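Local coordinates for putative hydrolase (Shewanella frigidimarina, PDB 3LHO), which probably acts as an iron-dependent dioxygenase of the 2-oxoadipate dioxygenase/decarboxylase family, at residues D216-N221 with I229-Y234; V206-S211 with A237-M242; T46-K51 with L100-S105; D117-A122 with G133-V138. All coordinates share one frame; numbering follows the deposited sequence.

Contact 1 of 4, residues D216-N221 with I229-Y234; sequences DKVVVN and IPSCFY
The carbonyl oxygen of Asp216 is met by two groups of the opposite strand end: Ser231 N donates to Asp216 O over 2.8 Å, and Pro230 CA lies beside it in a CA-H...O contact. This is the open end of the beta hairpin made by strands 217-222 and 225-230, a small antiparallel ribbon separate from the large mixed sheet. Val218 and Ile229 form a hydrogen-bonded pair, joined both ways by their backbones: Val218 N reaches Ile229 O at 2.9 Å, and Ile229 N returns the bond to Val218 O. Next to them Lys217 and Pro230 form the non-hydrogen-bonded pair, a place that suits proline because no N-H is asked of it. Beyond the hairpin the pairing runs on as a last bond from Asp216 N to Cys232 O, 3.0 Å long.

On the side facing helix 151-159, branched aliphatic residues fit a greasy surface. Val218 straddles Ser231, its CG1 and CG2 both 3.6 Å from Ser231 CB. Cutting Val218 back to an alanine removes both methyls, which would probably leave Ser231 CB without its valine cover and weaken the packing on Leu159 of that helix. Ser231 OG is turned between its own backbone N and carbonyl carbon (chi1 52°) and is hydrogen-bonded to Met20 O, so a small hydroxyl residue can be buried here with its polar end satisfied. Farther along, Ile229 CD1 rests against Val220 CG2 at 3.9 Å.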
# COMPACT_ATOMS: atom_id res chain seq x y z
N ASP A 216 11.06 -6.74 0.50
CA ASP A 216 12.14 -6.96 -0.42
C ASP A 216 13.03 -5.70 -0.46
O ASP A 216 12.77 -4.74 0.26
CB ASP A 216 11.60 -7.31 -1.81
CG ASP A 216 10.97 -8.70 -1.87
OD1 ASP A 216 11.57 -9.66 -1.36
OD2 ASP A 216 9.88 -8.83 -2.44
N LYS A 217 14.03 -5.70 -1.34
CA LYS A 217 14.99 -4.59 -1.41
C LYS A 217 15.01 -4.08 -2.82
O LYS A 217 14.89 -4.88 -3.75
CB LYS A 217 16.39 -5.07 -1.00
CG LYS A 217 16.48 -5.51 0.47
CD LYS A 217 17.89 -6.03 0.85
CE LYS A 217 18.17 -7.42 0.30
NZ LYS A 217 19.26 -8.15 1.02
N VAL A 218 15.21 -2.77 -3.00
CA VAL A 218 15.42 -2.20 -4.34
C VAL A 218 16.49 -1.15 -4.28
O VAL A 218 16.76 -0.61 -3.21
CB VAL A 218 14.17 -1.54 -4.93
CG1 VAL A 218 13.13 -2.59 -5.27
CG2 VAL A 218 13.60 -0.46 -3.99
N VAL A 219 17.07 -0.83 -5.43
CA VAL A 219 18.06 0.23 -5.55
C VAL A 219 17.32 1.51 -5.96
O VAL A 219 16.53 1.50 -6.89
CB VAL A 219 19.18 -0.12 -6.60
CG1 VAL A 219 20.14 1.02 -6.73
CG2 VAL A 219 19.91 -1.39 -6.23
N VAL A 220 17.53 2.59 -5.21
CA VAL A 220 17.00 3.89 -5.57
C VAL A 220 18.14 4.75 -6.10
O VAL A 220 19.23 4.83 -5.49
CB VAL A 220 16.30 4.52 -4.34
CG1 VAL A 220 16.03 6.03 -4.54
CG2 VAL A 220 15.02 3.75 -4.12
N ASN A 221 17.90 5.38 -7.24
CA ASN A 221 18.90 6.21 -7.90
C ASN A 221 18.76 7.66 -7.49
O ASN A 221 18.11 8.46 -8.14
CB ASN A 221 18.85 6.01 -9.41
CG ASN A 221 18.99 4.55 -9.81
OD1 ASN A 221 18.06 3.95 -10.33
ND2 ASN A 221 20.13 3.95 -9.50
N ILE A 229 17.42 0.11 -0.48
CA ILE A 229 16.49 0.31 0.62
C ILE A 229 15.39 -0.76 0.57
O ILE A 229 15.13 -1.37 -0.47
CB ILE A 229 15.85 1.76 0.60
CG1 ILE A 229 14.85 1.92 -0.54
CG2 ILE A 229 16.99 2.87 0.58
CD1 ILE A 229 13.90 3.12 -0.41
N PRO A 230 14.70 -0.96 1.69
CA PRO A 230 13.50 -1.79 1.63
C PRO A 230 12.45 -1.22 0.70
O PRO A 230 12.21 0.01 0.66
CB PRO A 230 12.98 -1.75 3.07
CG PRO A 230 14.16 -1.33 3.90
CD PRO A 230 14.88 -0.38 3.04
N SER A 231 11.81 -2.10 -0.04
CA SER A 231 10.80 -1.66 -0.99
C SER A 231 9.44 -1.92 -0.36
O SER A 231 8.93 -1.07 0.38
CB SER A 231 10.99 -2.37 -2.35
OG SER A 231 11.07 -3.78 -2.16
N CYS A 232 8.85 -3.08 -0.61
CA CYS A 232 7.51 -3.42 -0.07
C CYS A 232 7.48 -4.82 0.50
O CYS A 232 8.24 -5.70 0.06
CB CYS A 232 6.49 -3.43 -1.20
SG CYS A 232 6.45 -1.95 -2.25
N PHE A 233 6.59 -5.03 1.46
CA PHE A 233 6.13 -6.34 1.84
C PHE A 233 4.82 -6.72 1.10
O PHE A 233 4.19 -5.88 0.47
CB PHE A 233 5.90 -6.43 3.36
CG PHE A 233 5.00 -5.37 3.92
CD1 PHE A 233 3.62 -5.44 3.72
CD2 PHE A 233 5.50 -4.32 4.67
CE1 PHE A 233 2.76 -4.46 4.23
CE2 PHE A 233 4.67 -3.36 5.20
CZ PHE A 233 3.28 -3.43 4.98
N TYR A 234 4.50 -8.02 1.18
CA TYR A 234 3.22 -8.62 0.78
C TYR A 234 2.53 -9.01 2.09
O TYR A 234 3.14 -9.60 2.96
CB TYR A 234 3.54 -9.85 -0.04
CG TYR A 234 2.49 -10.47 -0.94
CD1 TYR A 234 1.53 -9.70 -1.63
CD2 TYR A 234 2.50 -11.85 -1.19
CE1 TYR A 234 0.59 -10.31 -2.49
CE2 TYR A 234 1.60 -12.44 -2.06
CZ TYR A 234 0.66 -11.66 -2.73
OH TYR A 234 -0.22 -12.28 -3.58

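Contact 2 of 4, residues V206-S211 with A237-M242; sequences VLLEQS and ARRYPM
Glu209 OE1 accepts from Tyr240 OH over 2.7 Å, the hydroxyl coming from above the carboxylate plane while the oxygen lies at the edge of the phenol ring. Carboxylate and ring planes stand 68° apart. A water lies 2.6 Å from the same Glu209 OE1, placed to donate to it, and accepts from Arg238 NH1, so the arginine reaches the carboxylate through solvent. Arg238 has its CG anti to the backbone N (chi1 -178°), and its extended chain carries the guanidinium past Glu209. Between the backbones, Glu209 and Arg238 satisfy each other as a hydrogen-bonded pair, Arg238 N to Glu209 O measuring 2.9 Å.

These are antiparallel neighbours at one margin of the mixed sheet, where 208-212 is the outermost strand within the chain. Leu207 and Leu208 form a G1 bulge opposite Ser203, and Leu207 O accepts from Tyr240 N at 3.0 Å. On the face of Leu208 and Arg239, Leu208 CD1 lies over one face of the Arg239 guanidinium; Arg239 NE forms a salt bridge with Asp40, and NH1 donates to the carbonyls of Tyr248 and Gly250. Gln210, beside the nickel ion held by His41, His165 and Glu235, packs its CG 3.9 Å from Ala237 CB.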
# COMPACT_ATOMS: atom_id res chain seq x y z
N VAL A 206 -10.55 -8.96 17.86
CA VAL A 206 -10.55 -7.60 17.30
C VAL A 206 -10.94 -7.61 15.83
O VAL A 206 -10.79 -6.59 15.13
CB VAL A 206 -9.19 -6.86 17.54
CG1 VAL A 206 -8.93 -6.72 19.06
CG2 VAL A 206 -8.00 -7.55 16.85
N LEU A 207 -11.44 -8.77 15.38
CA LEU A 207 -12.10 -8.95 14.08
C LEU A 207 -11.18 -8.84 12.84
O LEU A 207 -11.66 -8.77 11.70
CB LEU A 207 -13.28 -7.99 13.94
CG LEU A 207 -14.31 -8.02 15.07
CD1 LEU A 207 -15.35 -6.96 14.77
CD2 LEU A 207 -14.94 -9.39 15.25
N LEU A 208 -9.88 -8.84 13.07
CA LEU A 208 -8.90 -8.67 12.01
C LEU A 208 -7.57 -9.28 12.42
O LEU A 208 -7.06 -9.01 13.51
CB LEU A 208 -8.72 -7.18 11.65
CG LEU A 208 -7.68 -6.84 10.57
CD1 LEU A 208 -8.10 -7.48 9.26
CD2 LEU A 208 -7.51 -5.31 10.37
N GLU A 209 -7.00 -10.10 11.54
CA GLU A 209 -5.65 -10.63 11.74
C GLU A 209 -4.84 -10.36 10.50
O GLU A 209 -5.34 -10.58 9.41
CB GLU A 209 -5.67 -12.13 11.97
CG GLU A 209 -6.28 -12.57 13.29
CD GLU A 209 -6.55 -14.07 13.34
OE1 GLU A 209 -7.13 -14.63 12.39
OE2 GLU A 209 -6.17 -14.71 14.33
N GLN A 210 -3.60 -9.90 10.67
CA GLN A 210 -2.74 -9.61 9.53
C GLN A 210 -1.34 -10.14 9.78
O GLN A 210 -0.90 -10.25 10.92
CB GLN A 210 -2.69 -8.11 9.21
CG GLN A 210 -4.02 -7.52 8.74
CD GLN A 210 -3.94 -6.03 8.40
OE1 GLN A 210 -3.80 -5.19 9.28
NE2 GLN A 210 -4.03 -5.70 7.12
N SER A 211 -0.66 -10.49 8.69
CA SER A 211 0.73 -10.89 8.73
C SER A 211 1.35 -10.40 7.44
O SER A 211 0.62 -9.97 6.54
CB SER A 211 0.83 -12.42 8.83
OG SER A 211 0.36 -13.01 7.64
N ALA A 237 -4.53 -10.97 5.21
CA ALA A 237 -5.52 -10.53 6.18
C ALA A 237 -6.70 -11.50 6.25
O ALA A 237 -7.22 -11.93 5.21
CB ALA A 237 -6.05 -9.10 5.82
N ARG A 238 -7.09 -11.85 7.47
CA ARG A 238 -8.34 -12.51 7.72
C ARG A 238 -9.28 -11.55 8.44
O ARG A 238 -8.94 -11.05 9.49
CB ARG A 238 -8.13 -13.76 8.57
CG ARG A 238 -9.44 -14.53 8.83
CD ARG A 238 -9.22 -15.92 9.40
NE ARG A 238 -10.49 -16.50 9.86
CZ ARG A 238 -10.61 -17.61 10.58
NH1 ARG A 238 -9.55 -18.31 10.97
NH2 ARG A 238 -11.81 -18.04 10.92
N ARG A 239 -10.47 -11.35 7.88
CA ARG A 239 -11.51 -10.58 8.56
C ARG A 239 -12.61 -11.44 9.14
O ARG A 239 -12.94 -12.50 8.60
CB ARG A 239 -12.13 -9.58 7.59
CG ARG A 239 -11.16 -8.54 7.09
CD ARG A 239 -11.82 -7.69 5.99
NE ARG A 239 -10.83 -6.73 5.54
CZ ARG A 239 -10.43 -5.68 6.24
NH1 ARG A 239 -10.98 -5.36 7.43
NH2 ARG A 239 -9.46 -4.95 5.77
N TYR A 240 -13.20 -10.95 10.24
CA TYR A 240 -14.27 -11.62 10.93
C TYR A 240 -15.57 -10.84 10.92
O TYR A 240 -15.56 -9.60 10.74
CB TYR A 240 -13.85 -11.92 12.36
CG TYR A 240 -12.71 -12.91 12.47
CD1 TYR A 240 -11.39 -12.52 12.25
CD2 TYR A 240 -12.94 -14.23 12.84
CE1 TYR A 240 -10.36 -13.43 12.36
CE2 TYR A 240 -11.92 -15.12 12.97
CZ TYR A 240 -10.63 -14.73 12.74
OH TYR A 240 -9.60 -15.65 12.87
N PRO A 241 -16.70 -11.55 11.06
CA PRO A 241 -17.99 -10.86 11.09
C PRO A 241 -18.20 -10.03 12.34
O PRO A 241 -17.80 -10.43 13.44
CB PRO A 241 -19.01 -12.01 11.05
CG PRO A 241 -18.30 -13.15 10.53
CD PRO A 241 -16.87 -13.00 10.92
N MSE A 242 -18.81 -8.88 12.18
CA MSE A 242 -19.29 -8.08 13.32
C MSE A 242 -20.62 -8.65 13.87
O MSE A 242 -21.15 -9.65 13.34
CB MSE A 242 -19.50 -6.63 12.87
CG MSE A 242 -18.24 -6.01 12.31
SE MSE A 242 -18.47 -4.19 11.73
CE MSE A 242 -19.31 -4.41 10.01
O HOH W 1 -6.70 -17.11 11.64

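Contact 3 of 4, residues T46-K51 with L100-S105; sequences TFNIAK and LVEEFS. With SO4 (sulfate ion), chain C.
One asparagine amide, that of Asn48, ties two loops together by using both its ends. Asn48 ND2 donates to Glu102 OE1 over 2.8 Å, nearly straight at 167° and in the plane of the amide, to the syn lone pair of the carboxylate. Asn48 OD1 meanwhile accepts from Val101 N at 3.1 Å, the donor standing above the carbonyl plane. A water within hydrogen-bonding distance of both Asn48 OD1 and Glu102 OE2 is placed to donate to either, bridging the two groups, whose planes are 77° apart. With CG lying between the backbone N and carbonyl carbon, the first torsion (chi1 71°) places the amide between Val101 N and the Glu102 carboxylate.

Asn48 is also the centre of an inverse gamma turn, which takes the chain out of strand 39-47; its partner is the 3-10 segment 101-103, within the loop between strand 93-99 and helix 106-116. The contact thus joins the ends of two parallel neighbours in the mixed sheet. A leucine in place of Asn48 would probably leave Val101 N and Glu102 OE1 without their mates and let the Glu102 carboxylate turn. Beneath the polar layer, Val101 CG2 touches Phe47 CB at 3.8 Å; apolar residues suit this place, since Phe47 is buried and packs against Ile112 and Val156. Past the turn, Ala50 N donates to O2 of a sulfate, probably from the crystallisation liquor, over 2.8 Å.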
# COMPACT_ATOMS: atom_id res chain seq x y z
N THR A 46 0.33 9.26 -0.11
CA THR A 46 0.64 10.54 -0.76
C THR A 46 0.78 11.59 0.33
O THR A 46 0.85 11.23 1.53
CB THR A 46 -0.43 10.95 -1.79
OG1 THR A 46 0.06 12.05 -2.59
CG2 THR A 46 -1.74 11.31 -1.13
N PHE A 47 0.92 12.86 -0.07
CA PHE A 47 0.93 14.00 0.87
C PHE A 47 -0.31 14.85 0.72
O PHE A 47 -0.92 14.86 -0.34
CB PHE A 47 2.14 14.89 0.59
CG PHE A 47 3.46 14.17 0.64
CD1 PHE A 47 4.02 13.82 1.83
CD2 PHE A 47 4.13 13.85 -0.52
CE1 PHE A 47 5.24 13.17 1.88
CE2 PHE A 47 5.34 13.20 -0.47
CZ PHE A 47 5.89 12.85 0.74
N ASN A 48 -0.67 15.61 1.76
CA ASN A 48 -1.83 16.50 1.67
C ASN A 48 -1.54 17.84 0.91
O ASN A 48 -1.86 18.95 1.35
CB ASN A 48 -2.38 16.76 3.08
CG ASN A 48 -1.46 17.64 3.88
OD1 ASN A 48 -0.25 17.73 3.58
ND2 ASN A 48 -2.01 18.34 4.83
N ILE A 49 -0.91 17.71 -0.25
CA ILE A 49 -0.58 18.83 -1.13
C ILE A 49 -1.61 18.68 -2.29
O ILE A 49 -1.75 17.58 -2.86
CB ILE A 49 0.89 18.73 -1.62
CG1 ILE A 49 1.87 18.98 -0.46
CG2 ILE A 49 1.16 19.72 -2.77
CD1 ILE A 49 3.32 18.76 -0.73
N ALA A 50 -2.34 19.76 -2.58
CA ALA A 50 -3.52 19.74 -3.47
C ALA A 50 -3.26 18.95 -4.76
O ALA A 50 -4.05 18.08 -5.20
CB ALA A 50 -3.96 21.21 -3.81
N LYS A 51 -2.14 19.25 -5.36
CA LYS A 51 -1.81 18.61 -6.64
C LYS A 51 -1.89 17.06 -6.60
O LYS A 51 -2.18 16.41 -7.63
CB LYS A 51 -0.40 19.00 -7.07
CG LYS A 51 -0.15 18.72 -8.57
CD LYS A 51 1.32 18.92 -9.04
CE LYS A 51 1.87 20.30 -8.84
NZ LYS A 51 3.30 20.40 -9.29
N LEU A 100 0.16 14.42 6.73
CA LEU A 100 -0.16 15.81 6.99
C LEU A 100 1.15 16.60 7.10
O LEU A 100 1.80 16.61 8.14
CB LEU A 100 -1.00 15.89 8.26
CG LEU A 100 -2.28 15.04 8.25
CD1 LEU A 100 -2.94 15.13 9.61
CD2 LEU A 100 -3.26 15.57 7.18
N VAL A 101 1.54 17.25 6.01
CA VAL A 101 2.87 17.86 5.89
C VAL A 101 3.13 18.95 6.92
O VAL A 101 4.28 19.14 7.34
CB VAL A 101 3.09 18.37 4.48
CG1 VAL A 101 4.41 19.17 4.38
CG2 VAL A 101 3.08 17.15 3.52
N GLU A 102 2.07 19.62 7.38
CA GLU A 102 2.19 20.68 8.35
C GLU A 102 2.64 20.19 9.72
O GLU A 102 2.97 21.00 10.56
CB GLU A 102 0.85 21.42 8.54
CG GLU A 102 0.34 22.10 7.28
CD GLU A 102 -0.31 21.15 6.28
OE1 GLU A 102 -0.59 19.94 6.64
OE2 GLU A 102 -0.47 21.63 5.12
N GLU A 103 2.63 18.89 9.96
CA GLU A 103 3.01 18.40 11.29
C GLU A 103 4.53 18.25 11.41
O GLU A 103 5.00 17.84 12.44
CB GLU A 103 2.32 17.06 11.59
CG GLU A 103 0.79 17.11 11.50
CD GLU A 103 0.16 17.82 12.69
OE1 GLU A 103 0.91 18.22 13.57
OE2 GLU A 103 -1.08 17.95 12.74
N PHE A 104 5.30 18.54 10.35
CA PHE A 104 6.73 18.26 10.34
C PHE A 104 7.51 19.53 10.40
O PHE A 104 6.94 20.60 10.24
CB PHE A 104 7.07 17.36 9.10
CG PHE A 104 6.44 16.05 9.21
CD1 PHE A 104 7.02 15.05 10.01
CD2 PHE A 104 5.15 15.84 8.72
CE1 PHE A 104 6.39 13.85 10.22
CE2 PHE A 104 4.50 14.63 8.94
CZ PHE A 104 5.12 13.63 9.68
N SER A 105 8.83 19.43 10.64
CA SER A 105 9.72 20.61 10.66
C SER A 105 9.59 21.45 9.39
O SER A 105 9.32 20.91 8.31
CB SER A 105 11.20 20.19 10.85
OG SER A 105 11.80 19.64 9.65
S SO4 C . -1.27 23.15 -1.71
O1 SO4 C . -1.40 23.03 -3.16
O2 SO4 C . -1.84 21.99 -1.02
O3 SO4 C . 0.15 23.32 -1.39
O4 SO4 C . -2.05 24.31 -1.28
O HOH W 2 0.43 20.44 2.91

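Contact 4 of 4, residues D117-A122 with G133-V138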
# COMPACT_ATOMS: atom_id res chain seq x y z
N ASP A 117 6.56 19.87 -6.30
CA ASP A 117 6.61 20.93 -7.30
C ASP A 117 7.09 20.34 -8.58
O ASP A 117 6.79 20.87 -9.64
CB ASP A 117 7.58 22.05 -6.91
CG ASP A 117 7.02 22.97 -5.87
OD1 ASP A 117 5.83 22.86 -5.55
OD2 ASP A 117 7.82 23.77 -5.34
N GLN A 118 7.83 19.25 -8.54
CA GLN A 118 8.32 18.68 -9.82
C GLN A 118 7.33 17.79 -10.57
O GLN A 118 7.57 17.43 -11.75
CB GLN A 118 9.62 17.92 -9.59
CG GLN A 118 10.77 18.80 -9.11
CD GLN A 118 11.95 17.98 -8.59
OE1 GLN A 118 12.62 17.28 -9.36
NE2 GLN A 118 12.23 18.09 -7.29
N VAL A 119 6.24 17.42 -9.89
CA VAL A 119 5.17 16.64 -10.51
C VAL A 119 4.37 17.51 -11.51
O VAL A 119 3.80 18.53 -11.14
CB VAL A 119 4.19 16.09 -9.46
CG1 VAL A 119 3.01 15.33 -10.16
CG2 VAL A 119 4.91 15.19 -8.43
N ASP A 120 4.39 17.11 -12.77
CA ASP A 120 3.49 17.69 -13.76
C ASP A 120 2.03 17.41 -13.44
O ASP A 120 1.60 16.24 -13.36
CB ASP A 120 3.82 17.12 -15.14
CG ASP A 120 2.97 17.73 -16.25
OD1 ASP A 120 2.13 18.61 -15.99
OD2 ASP A 120 3.17 17.31 -17.40
N ILE A 121 1.25 18.47 -13.27
CA ILE A 121 -0.17 18.31 -12.88
C ILE A 121 -0.89 17.42 -13.90
O ILE A 121 -1.77 16.65 -13.55
CB ILE A 121 -0.91 19.66 -12.70
CG1 ILE A 121 -2.29 19.42 -12.07
CG2 ILE A 121 -0.99 20.46 -14.09
CD1 ILE A 121 -2.97 20.64 -11.55
N ALA A 122 -0.49 17.51 -15.16
CA ALA A 122 -1.11 16.70 -16.18
C ALA A 122 -0.92 15.19 -15.98
O ALA A 122 -1.75 14.42 -16.42
CB ALA A 122 -0.64 17.13 -17.53
N GLY A 133 5.54 6.05 -10.42
CA GLY A 133 6.86 6.15 -9.74
C GLY A 133 7.25 7.57 -9.34
O GLY A 133 6.39 8.41 -8.94
N ARG A 134 8.55 7.80 -9.39
CA ARG A 134 9.11 9.05 -8.97
C ARG A 134 9.03 10.08 -10.06
O ARG A 134 9.44 9.81 -11.16
CB ARG A 134 10.60 8.88 -8.60
CG ARG A 134 10.83 8.96 -7.12
CD ARG A 134 12.27 9.25 -6.78
NE ARG A 134 13.21 8.36 -7.46
CZ ARG A 134 14.25 8.77 -8.18
NH1 ARG A 134 14.50 10.08 -8.34
NH2 ARG A 134 15.03 7.87 -8.76
N HIS A 135 8.60 11.28 -9.72
CA HIS A 135 8.53 12.37 -10.68
C HIS A 135 9.60 13.46 -10.41
O HIS A 135 9.62 14.49 -11.09
CB HIS A 135 7.16 13.01 -10.63
CG HIS A 135 6.04 12.12 -11.09
ND1 HIS A 135 5.34 12.34 -12.27
CD2 HIS A 135 5.46 11.04 -10.51
CE1 HIS A 135 4.40 11.42 -12.39
NE2 HIS A 135 4.45 10.62 -11.34
N TRP A 136 10.45 13.23 -9.41
CA TRP A 136 11.36 14.25 -8.87
C TRP A 136 12.76 13.68 -8.73
O TRP A 136 12.93 12.49 -8.55
CB TRP A 136 10.86 14.76 -7.50
CG TRP A 136 10.45 13.65 -6.63
CD1 TRP A 136 11.27 12.89 -5.84
CD2 TRP A 136 9.13 13.14 -6.46
NE1 TRP A 136 10.54 11.92 -5.21
CE2 TRP A 136 9.22 12.04 -5.57
CE3 TRP A 136 7.87 13.48 -6.99
CZ2 TRP A 136 8.11 11.30 -5.17
CZ3 TRP A 136 6.77 12.74 -6.62
CH2 TRP A 136 6.90 11.66 -5.70
N ASP A 137 13.75 14.55 -8.92
CA ASP A 137 15.12 14.32 -8.44
C ASP A 137 15.15 14.47 -6.93
O ASP A 137 14.50 15.35 -6.36
CB ASP A 137 16.06 15.36 -9.01
CG ASP A 137 16.24 15.20 -10.49
OD1 ASP A 137 16.27 14.04 -10.93
OD2 ASP A 137 16.28 16.22 -11.20
N VAL A 138 15.90 13.60 -6.28
CA VAL A 138 16.06 13.71 -4.84
C VAL A 138 17.45 13.21 -4.47
O VAL A 138 17.96 12.25 -5.07
CB VAL A 138 14.92 12.95 -4.11
CG1 VAL A 138 14.77 11.53 -4.62
CG2 VAL A 138 15.10 13.02 -2.59
O HOH W 3 8.38 15.02 -13.50
O HOH W 4 5.70 14.68 -13.72
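Gln118 lays its side chain alongside the backbone of 135-137. Its CB lies 3.7 Å from His135 O; CG follows, anti to the carbonyl carbon (chi1 -64°), and the extended chain carries CD to 3.6 Å from Trp136 CB. At the tip, Gln118 OE1 accepts from Asp137 N over 3.0 Å, with the donor tilted 30° from the carbonyl plane, while NE2 donates to Gly114 O in helix 106-116. A glutamine suits this place because its amide can accept from one piece of backbone and donate to another. The side chains of Gln118 and Trp136 cross at about a right angle, and the amide and indole planes stand 76° apart.

Neither segment is regular helix or strand: both belong to the long connection between helices 106-116 and 140-149, and the contact closes this loop on itself near the surface. Two waters help to hold the closure. One donates to both Gln118 O and His135 O; the other accepts from Asp120 N and lies 2.8 Å from His135 ND1, in the plane of the imidazole at its edge. His135 NE2 is bonded to Ser132 OG, which helps to fix the ring's rotation.

On the inner side, Val119 CG2 meets the indole at its edge, 3.6 Å from Trp136 CZ3, and also touches His135 CB. The buried tryptophan satisfies NE1 on Ala157 O, and Arg134 CG lies over one indole face. Nearby, Asp120 OD1 accepts from Ala122 N in an Asx turn.

Overall arrangement
All four contacts are partly buried; none is wholly core or wholly surface. Contacts 2 and 3 both reach the mixed sheet, contact 2 through regular strand pairing near the nickel site and contact 3 through loops at strand ends. Contact 1, nested along the chain inside the loop that contact 2 closes, shares its antiparallel backbone pairing but lies in a separate hairpin. Contacts 3 and 4, whose centres are about 15 Å apart, depend instead on side-chain amides and waters, and Lys51 NZ joins them through a probable hydrogen bond to Val119 O. Contact 4 also touches contact 1, where Arg134 packs against Asn221, but lies across the chain's centre from contact 2.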